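Local coordinates for homospermidine synthase (Legionella pneumophila subsp. pneumophila str. Philadelphia 1, PDB 2PH5), which probably makes homospermidine as an NAD-dependent synthase, and is seen here with bound nicotinamide-adenine-dinucleotide, at residues E169-I174 against V361-N366; G369-G374 against G439-W444. All blocks are in the same frame, centred on the assembly; numbering follows the deposited sequence.

Contact 1: E169-I174 against V361-N366; sequences EALLNI and VLLMGN
L363 is the bump and helix residues A170, L171 and I174 form the hollow that receives it, where helix 158-176 lies over one face of the mixed sheet in an alpha/beta layered arrangement. The axes of helix 169-174 and strand 361-364 come within 9.8 Å, their directions 42° apart, a spacing wide enough for one layer of interlocked side chains. With CG anti to its carbonyl carbon (chi1 -74°), L363 lifts both methyls toward the helix. A170 and I174 flank the leucine tip: A170 CB stands 4.0 Å from CD1 and equally close to CD2 of L363, and I174 brings its CD1 to 3.9 Å from the same CD2. L171 closes the end of the hollow, crossing L363 at about a right angle with its CD1 beyond the CD2 methyl. The 3.3 Å between L171 CD1 and L363 CD2 is doubtful, because the first torsion of L171, -122°, is nearly eclipsed. L171 also turns to W191 and L194 of helix 188-197, which extends the apolar layer. Beyond the strand's end the contact changes character, the side chains of I174 and N366 sliding past each other in opposite directions. Two hydrogen bonds fix the rotation of the N366 amide, OD1 accepting from R368 N and ND2 donating to L198 O. Over the flat face of that amide sits the I174 CG2 methyl, 3.6 Å from N366 CG.

Contact 2: G369-G374 against G439-W444; sequences GAYWYG and GYYTDW
Y371 and Y441 make the dense part of this contact, on the sheet face that looks toward helix 158-176. The Y371 ring turns its edge to the face of Y441, with CD1 centred 3.3 Å above the Y441 plane; centroids 4.6 Å apart and planes at 56° make this an edge-to-face pair. Y371 holds CG anti to its backbone N (chi1 -172°), which carries the ring across toward the partner strand until OH comes 3.1 Å from G439 CA. Both hydroxyls have partners: Y371 OH bonds N173 ND2, and Y441 OH bonds D177 OD2. Beneath the rings, strands 370-374 and 439-442 form an antiparallel ladder at the edge of the mixed sheet, since 436-442 is its outermost strand within this chain. W372 and Y440 are a hydrogen-bonded pair, with W372 N to Y440 O at 2.8 Å and Y440 N to W372 O at 2.7 Å. Their side chains point the same way, Y440 CD1 meeting the W372 ring edge 3.6 Å from CE3. A370 and T442 bond less evenly: T442 N reaches A370 O at 3.0 Å, in the carbonyl plane, but the return from A370 N to T442 O is weak at 3.2 Å. The solvent side runs along the outer strand, where G439 to T442 are partly exposed while A370 to Y373 are buried. Past exposed D443 the chain comes back to buried W444, whose ring edge faces A370 CB and whose N donates to T442 OG1 in an ST turn.

In the fold
Contacts 1 and 2, whose centres are 8 Å apart, share a sheet. Strands 352-364 and 370-378 are antiparallel neighbours, probably bonded from L363 N to Y371 O (2.7 Å) and from V361 N to Y373 O (2.9 Å). Contact 1 sets the helix on strand 352-364, and contact 2 adds the edge strand. The helix also spans both: E169 CG packs 3.3 Å from Y373 CZ, and Y371 touches A170 and I174. Contact 1 is away from the annotated sites, yet its helix starts at A158 and N159, which bind NAD. In contact 2 the side chain of W372 is about 10 Å from that of N159 and about 14 Å from bound NAD.

Contact 1: E169-I174 against V361-N366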
ATOM      1  N   GLU A 169       3.949  32.656  -5.273  1.00 33.87           N
ATOM      2  CA  GLU A 169       5.178  32.682  -6.057  1.00 35.21           C
ATOM      3  C   GLU A 169       4.916  32.126  -7.450  1.00 35.12           C
ATOM      4  O   GLU A 169       5.316  32.721  -8.451  1.00 36.52           O
ATOM      5  CB  GLU A 169       6.279  31.873  -5.359  1.00 35.36           C
ATOM      6  CG  GLU A 169       7.642  31.932  -6.052  1.00 37.68           C
ATOM      7  CD  GLU A 169       8.378  33.248  -5.848  1.00 39.84           C
ATOM      8  OE1 GLU A 169       7.726  34.311  -5.869  1.00 42.41           O
ATOM      9  OE2 GLU A 169       9.619  33.221  -5.681  1.00 39.92           O
ATOM     10  N   ALA A 170       4.221  30.993  -7.509  1.00 34.64           N
ATOM     11  CA  ALA A 170       3.908  30.355  -8.783  1.00 34.80           C
ATOM     12  C   ALA A 170       3.009  31.249  -9.631  1.00 34.50           C
ATOM     13  O   ALA A 170       3.196  31.369 -10.843  1.00 35.05           O
ATOM     14  CB  ALA A 170       3.233  29.003  -8.542  1.00 33.63           C
ATOM     15  N   LEU A 171       2.029  31.868  -8.985  1.00 33.48           N
ATOM     16  CA  LEU A 171       1.107  32.755  -9.676  1.00 32.33           C
ATOM     17  C   LEU A 171       1.885  33.850 -10.404  1.00 32.38           C
ATOM     18  O   LEU A 171       1.578  34.184 -11.547  1.00 33.96           O
ATOM     19  CB  LEU A 171       0.120  33.361  -8.671  1.00 31.58           C
ATOM     20  CG  LEU A 171      -1.378  33.120  -8.917  1.00 30.01           C
ATOM     21  CD1 LEU A 171      -1.602  31.738  -9.454  1.00 28.29           C
ATOM     22  CD2 LEU A 171      -2.158  33.336  -7.630  1.00 27.42           C
ATOM     23  N   LEU A 172       2.908  34.396  -9.756  1.00 31.20           N
ATOM     24  CA  LEU A 172       3.699  35.442 -10.391  1.00 30.47           C
ATOM     25  C   LEU A 172       4.605  34.873 -11.483  1.00 32.17           C
ATOM     26  O   LEU A 172       4.718  35.464 -12.557  1.00 32.16           O
ATOM     27  CB  LEU A 172       4.537  36.197  -9.351  1.00 27.70           C
ATOM     28  CG  LEU A 172       3.800  36.928  -8.227  1.00 27.19           C
ATOM     29  CD1 LEU A 172       4.815  37.555  -7.293  1.00 23.56           C
ATOM     30  CD2 LEU A 172       2.857  37.987  -8.791  1.00 26.35           C
ATOM     31  N   ASN A 173       5.249  33.736 -11.218  1.00 32.48           N
ATOM     32  CA  ASN A 173       6.127  33.142 -12.225  1.00 32.95           C
ATOM     33  C   ASN A 173       5.366  32.827 -13.506  1.00 34.07           C
ATOM     34  O   ASN A 173       5.835  33.124 -14.601  1.00 34.03           O
ATOM     35  CB  ASN A 173       6.796  31.865 -11.708  1.00 30.83           C
ATOM     36  CG  ASN A 173       7.829  32.142 -10.647  1.00 31.82           C
ATOM     37  OD1 ASN A 173       8.189  33.291 -10.402  1.00 32.83           O
ATOM     38  ND2 ASN A 173       8.327  31.087 -10.019  1.00 31.27           N
ATOM     39  N   ILE A 174       4.189  32.228 -13.377  1.00 35.01           N
ATOM     40  CA  ILE A 174       3.402  31.896 -14.555  1.00 37.61           C
ATOM     41  C   ILE A 174       3.053  33.165 -15.326  1.00 39.06           C
ATOM     42  O   ILE A 174       2.917  33.140 -16.547  1.00 39.81           O
ATOM     43  CB  ILE A 174       2.097  31.174 -14.180  1.00 37.86           C
ATOM     44  CG1 ILE A 174       2.417  29.855 -13.467  1.00 36.18           C
ATOM     45  CG2 ILE A 174       1.269  30.921 -15.437  1.00 38.41           C
ATOM     46  CD1 ILE A 174       1.198  29.146 -12.917  1.00 33.45           C
ATOM     47  N   VAL A 361       3.124  23.001  -4.758  1.00 19.04           N
ATOM     48  CA  VAL A 361       1.785  23.246  -5.273  1.00 21.23           C
ATOM     49  C   VAL A 361       1.723  23.146  -6.787  1.00 22.52           C
ATOM     50  O   VAL A 361       2.596  23.635  -7.499  1.00 24.86           O
ATOM     51  CB  VAL A 361       1.267  24.637  -4.874  1.00 19.05           C
ATOM     52  CG1 VAL A 361       0.907  24.648  -3.401  1.00 18.21           C
ATOM     53  CG2 VAL A 361       2.325  25.683  -5.170  1.00 16.52           C
ATOM     54  N   LEU A 362       0.669  22.511  -7.271  1.00 23.45           N
ATOM     55  CA  LEU A 362       0.486  22.327  -8.692  1.00 23.90           C
ATOM     56  C   LEU A 362      -0.655  23.204  -9.171  1.00 25.37           C
ATOM     57  O   LEU A 362      -1.784  23.074  -8.693  1.00 24.92           O
ATOM     58  CB  LEU A 362       0.172  20.857  -8.962  1.00 23.00           C
ATOM     59  CG  LEU A 362       0.052  20.366 -10.402  1.00 23.44           C
ATOM     60  CD1 LEU A 362       1.358  20.655 -11.137  1.00 22.11           C
ATOM     61  CD2 LEU A 362      -0.262  18.858 -10.408  1.00 18.88           C
ATOM     62  N   LEU A 363      -0.363  24.117 -10.092  1.00 26.58           N
ATOM     63  CA  LEU A 363      -1.404  24.984 -10.647  1.00 27.68           C
ATOM     64  C   LEU A 363      -1.714  24.498 -12.055  1.00 27.02           C
ATOM     65  O   LEU A 363      -0.815  24.418 -12.884  1.00 25.45           O
ATOM     66  CB  LEU A 363      -0.939  26.437 -10.693  1.00 25.99           C
ATOM     67  CG  LEU A 363      -0.910  27.104  -9.325  1.00 27.70           C
ATOM     68  CD1 LEU A 363       0.148  26.445  -8.444  1.00 27.33           C
ATOM     69  CD2 LEU A 363      -0.613  28.574  -9.499  1.00 27.68           C
HETATM   70  N   MSE A 364      -2.974  24.158 -12.314  1.00 29.01           N
HETATM   71  CA  MSE A 364      -3.396  23.665 -13.628  1.00 32.13           C
HETATM   72  C   MSE A 364      -4.425  24.583 -14.298  1.00 32.94           C
HETATM   73  O   MSE A 364      -5.243  25.205 -13.620  1.00 33.66           O
HETATM   74  CB  MSE A 364      -3.998  22.263 -13.488  1.00 33.34           C
HETATM   75  CG  MSE A 364      -3.055  21.221 -12.903  1.00 37.31           C
HETATM   76 SE   MSE A 364      -3.992  19.847 -11.868  1.00 46.36          SE
HETATM   77  CE  MSE A 364      -3.888  20.695 -10.125  1.00 37.38           C
ATOM     78  N   GLY A 365      -4.375  24.658 -15.628  1.00 33.73           N
ATOM     79  CA  GLY A 365      -5.308  25.492 -16.368  1.00 34.15           C
ATOM     80  C   GLY A 365      -4.672  26.441 -17.373  1.00 35.52           C
ATOM     81  O   GLY A 365      -5.220  26.671 -18.454  1.00 35.95           O
ATOM     82  N   ASN A 366      -3.514  26.992 -17.022  1.00 36.19           N
ATOM     83  CA  ASN A 366      -2.821  27.925 -17.900  1.00 37.77           C
ATOM     84  C   ASN A 366      -2.283  27.262 -19.164  1.00 38.90           C
ATOM     85  O   ASN A 366      -1.833  26.118 -19.142  1.00 37.54           O
ATOM     86  CB  ASN A 366      -1.676  28.620 -17.154  1.00 37.73           C
ATOM     87  CG  ASN A 366      -1.008  29.696 -17.994  1.00 38.52           C
ATOM     88  OD1 ASN A 366      -0.028  29.436 -18.690  1.00 37.47           O
ATOM     89  ND2 ASN A 366      -1.554  30.909 -17.947  1.00 36.87           N
TER

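Contact 2: G369-G374 against G439-W444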
ATOM      1  N   GLY A 369       0.920  25.218 -19.602  1.00 37.52           N
ATOM      2  CA  GLY A 369       0.931  23.840 -19.132  1.00 33.92           C
ATOM      3  C   GLY A 369       0.863  23.783 -17.615  1.00 31.73           C
ATOM      4  O   GLY A 369       0.932  24.820 -16.947  1.00 29.49           O
ATOM      5  N   ALA A 370       0.719  22.587 -17.055  1.00 28.62           N
ATOM      6  CA  ALA A 370       0.662  22.479 -15.600  1.00 27.25           C
ATOM      7  C   ALA A 370       1.985  22.974 -15.035  1.00 25.31           C
ATOM      8  O   ALA A 370       3.046  22.730 -15.606  1.00 25.12           O
ATOM      9  CB  ALA A 370       0.410  21.042 -15.177  1.00 26.59           C
ATOM     10  N   TYR A 371       1.909  23.669 -13.908  1.00 25.24           N
ATOM     11  CA  TYR A 371       3.086  24.233 -13.252  1.00 23.23           C
ATOM     12  C   TYR A 371       3.178  23.776 -11.796  1.00 22.95           C
ATOM     13  O   TYR A 371       2.198  23.840 -11.048  1.00 23.24           O
ATOM     14  CB  TYR A 371       3.001  25.752 -13.292  1.00 21.46           C
ATOM     15  CG  TYR A 371       4.250  26.455 -12.826  1.00 23.10           C
ATOM     16  CD1 TYR A 371       5.373  26.540 -13.650  1.00 23.28           C
ATOM     17  CD2 TYR A 371       4.302  27.067 -11.576  1.00 21.73           C
ATOM     18  CE1 TYR A 371       6.514  27.220 -13.250  1.00 22.54           C
ATOM     19  CE2 TYR A 371       5.436  27.747 -11.164  1.00 24.66           C
ATOM     20  CZ  TYR A 371       6.539  27.821 -12.007  1.00 24.59           C
ATOM     21  OH  TYR A 371       7.659  28.504 -11.597  1.00 26.54           O
ATOM     22  N   TRP A 372       4.362  23.326 -11.401  1.00 22.55           N
ATOM     23  CA  TRP A 372       4.590  22.875 -10.033  1.00 23.94           C
ATOM     24  C   TRP A 372       5.740  23.666  -9.438  1.00 25.23           C
ATOM     25  O   TRP A 372       6.845  23.675  -9.984  1.00 24.64           O
ATOM     26  CB  TRP A 372       4.954  21.395 -10.002  1.00 24.19           C
ATOM     27  CG  TRP A 372       5.020  20.803  -8.629  1.00 26.15           C
ATOM     28  CD1 TRP A 372       4.039  20.084  -7.994  1.00 26.97           C
ATOM     29  CD2 TRP A 372       6.137  20.833  -7.727  1.00 26.65           C
ATOM     30  NE1 TRP A 372       4.482  19.660  -6.762  1.00 23.47           N
ATOM     31  CE2 TRP A 372       5.765  20.106  -6.575  1.00 25.50           C
ATOM     32  CE3 TRP A 372       7.417  21.404  -7.781  1.00 24.84           C
ATOM     33  CZ2 TRP A 372       6.625  19.933  -5.488  1.00 26.70           C
ATOM     34  CZ3 TRP A 372       8.277  21.234  -6.701  1.00 25.67           C
ATOM     35  CH2 TRP A 372       7.876  20.501  -5.566  1.00 25.90           C
ATOM     36  N   TYR A 373       5.475  24.329  -8.320  1.00 25.53           N
ATOM     37  CA  TYR A 373       6.491  25.107  -7.641  1.00 25.07           C
ATOM     38  C   TYR A 373       6.552  24.619  -6.204  1.00 24.52           C
ATOM     39  O   TYR A 373       5.524  24.522  -5.543  1.00 24.41           O
ATOM     40  CB  TYR A 373       6.141  26.592  -7.683  1.00 25.76           C
ATOM     41  CG  TYR A 373       7.210  27.463  -7.090  1.00 27.26           C
ATOM     42  CD1 TYR A 373       7.291  27.653  -5.717  1.00 27.96           C
ATOM     43  CD2 TYR A 373       8.167  28.073  -7.901  1.00 29.83           C
ATOM     44  CE1 TYR A 373       8.292  28.428  -5.164  1.00 30.37           C
ATOM     45  CE2 TYR A 373       9.183  28.856  -7.356  1.00 28.37           C
ATOM     46  CZ  TYR A 373       9.236  29.030  -5.987  1.00 31.01           C
ATOM     47  OH  TYR A 373      10.203  29.829  -5.413  1.00 32.18           O
ATOM     48  N   GLY A 374       7.753  24.295  -5.732  1.00 23.84           N
ATOM     49  CA  GLY A 374       7.896  23.807  -4.375  1.00 23.69           C
ATOM     50  C   GLY A 374       9.309  23.458  -3.943  1.00 24.46           C
ATOM     51  O   GLY A 374      10.293  23.877  -4.560  1.00 24.28           O
ATOM     52  N   GLY A 439      10.200  26.254  -9.954  1.00 30.55           N
ATOM     53  CA  GLY A 439       9.023  25.871 -10.713  1.00 28.85           C
ATOM     54  C   GLY A 439       9.338  24.899 -11.835  1.00 28.70           C
ATOM     55  O   GLY A 439      10.456  24.855 -12.347  1.00 28.49           O
ATOM     56  N   TYR A 440       8.346  24.102 -12.209  1.00 29.30           N
ATOM     57  CA  TYR A 440       8.512  23.125 -13.266  1.00 29.17           C
ATOM     58  C   TYR A 440       7.229  23.026 -14.080  1.00 30.20           C
ATOM     59  O   TYR A 440       6.137  22.842 -13.531  1.00 29.42           O
ATOM     60  CB  TYR A 440       8.840  21.749 -12.689  1.00 27.55           C
ATOM     61  CG  TYR A 440       9.996  21.729 -11.721  1.00 29.03           C
ATOM     62  CD1 TYR A 440       9.826  22.124 -10.394  1.00 28.19           C
ATOM     63  CD2 TYR A 440      11.255  21.282 -12.124  1.00 29.24           C
ATOM     64  CE1 TYR A 440      10.877  22.067  -9.487  1.00 28.36           C
ATOM     65  CE2 TYR A 440      12.316  21.220 -11.231  1.00 30.17           C
ATOM     66  CZ  TYR A 440      12.119  21.612  -9.909  1.00 31.92           C
ATOM     67  OH  TYR A 440      13.162  21.524  -9.012  1.00 34.74           O
ATOM     68  N   TYR A 441       7.378  23.157 -15.392  1.00 31.61           N
ATOM     69  CA  TYR A 441       6.266  23.066 -16.326  1.00 31.58           C
ATOM     70  C   TYR A 441       6.201  21.625 -16.814  1.00 32.19           C
ATOM     71  O   TYR A 441       7.214  20.925 -16.837  1.00 33.95           O
ATOM     72  CB  TYR A 441       6.505  23.996 -17.520  1.00 31.87           C
ATOM     73  CG  TYR A 441       6.128  25.437 -17.273  1.00 33.06           C
ATOM     74  CD1 TYR A 441       4.790  25.817 -17.202  1.00 33.51           C
ATOM     75  CD2 TYR A 441       7.102  26.416 -17.075  1.00 33.57           C
ATOM     76  CE1 TYR A 441       4.425  27.134 -16.935  1.00 32.24           C
ATOM     77  CE2 TYR A 441       6.747  27.742 -16.805  1.00 32.48           C
ATOM     78  CZ  TYR A 441       5.405  28.088 -16.734  1.00 33.14           C
ATOM     79  OH  TYR A 441       5.039  29.381 -16.437  1.00 35.19           O
ATOM     80  N   THR A 442       5.010  21.178 -17.193  1.00 31.15           N
ATOM     81  CA  THR A 442       4.847  19.828 -17.710  1.00 31.37           C
ATOM     82  C   THR A 442       3.621  19.723 -18.591  1.00 32.30           C
ATOM     83  O   THR A 442       2.628  20.408 -18.366  1.00 32.88           O
ATOM     84  CB  THR A 442       4.706  18.778 -16.596  1.00 30.53           C
ATOM     85  OG1 THR A 442       4.392  17.515 -17.189  1.00 27.80           O
ATOM     86  CG2 THR A 442       3.593  19.158 -15.631  1.00 31.09           C
ATOM     87  N   ASP A 443       3.708  18.851 -19.589  1.00 34.06           N
ATOM     88  CA  ASP A 443       2.620  18.614 -20.529  1.00 34.30           C
ATOM     89  C   ASP A 443       1.699  17.521 -20.009  1.00 32.01           C
ATOM     90  O   ASP A 443       0.818  17.040 -20.721  1.00 33.46           O
ATOM     91  CB  ASP A 443       3.175  18.203 -21.903  1.00 36.42           C
ATOM     92  CG  ASP A 443       4.041  16.948 -21.841  1.00 40.04           C
ATOM     93  OD1 ASP A 443       4.521  16.505 -22.904  1.00 44.04           O
ATOM     94  OD2 ASP A 443       4.251  16.403 -20.736  1.00 40.91           O
ATOM     95  N   TRP A 444       1.911  17.123 -18.763  1.00 29.32           N
ATOM     96  CA  TRP A 444       1.097  16.082 -18.150  1.00 26.90           C
ATOM     97  C   TRP A 444      -0.329  16.546 -17.852  1.00 26.49           C
ATOM     98  O   TRP A 444      -0.558  17.715 -17.538  1.00 25.22           O
ATOM     99  CB  TRP A 444       1.724  15.645 -16.826  1.00 25.04           C
ATOM    100  CG  TRP A 444       0.765  14.883 -15.954  1.00 26.03           C
ATOM    101  CD1 TRP A 444       0.562  13.535 -15.950  1.00 25.03           C
ATOM    102  CD2 TRP A 444      -0.175  15.432 -15.011  1.00 24.87           C
ATOM    103  NE1 TRP A 444      -0.441  13.208 -15.067  1.00 25.44           N
ATOM    104  CE2 TRP A 444      -0.910  14.352 -14.479  1.00 23.11           C
ATOM    105  CE3 TRP A 444      -0.466  16.731 -14.569  1.00 26.21           C
ATOM    106  CZ2 TRP A 444      -1.921  14.528 -13.523  1.00 23.50           C
ATOM    107  CZ3 TRP A 444      -1.477  16.907 -13.616  1.00 26.21           C
ATOM    108  CH2 TRP A 444      -2.189  15.807 -13.107  1.00 24.27           C
TER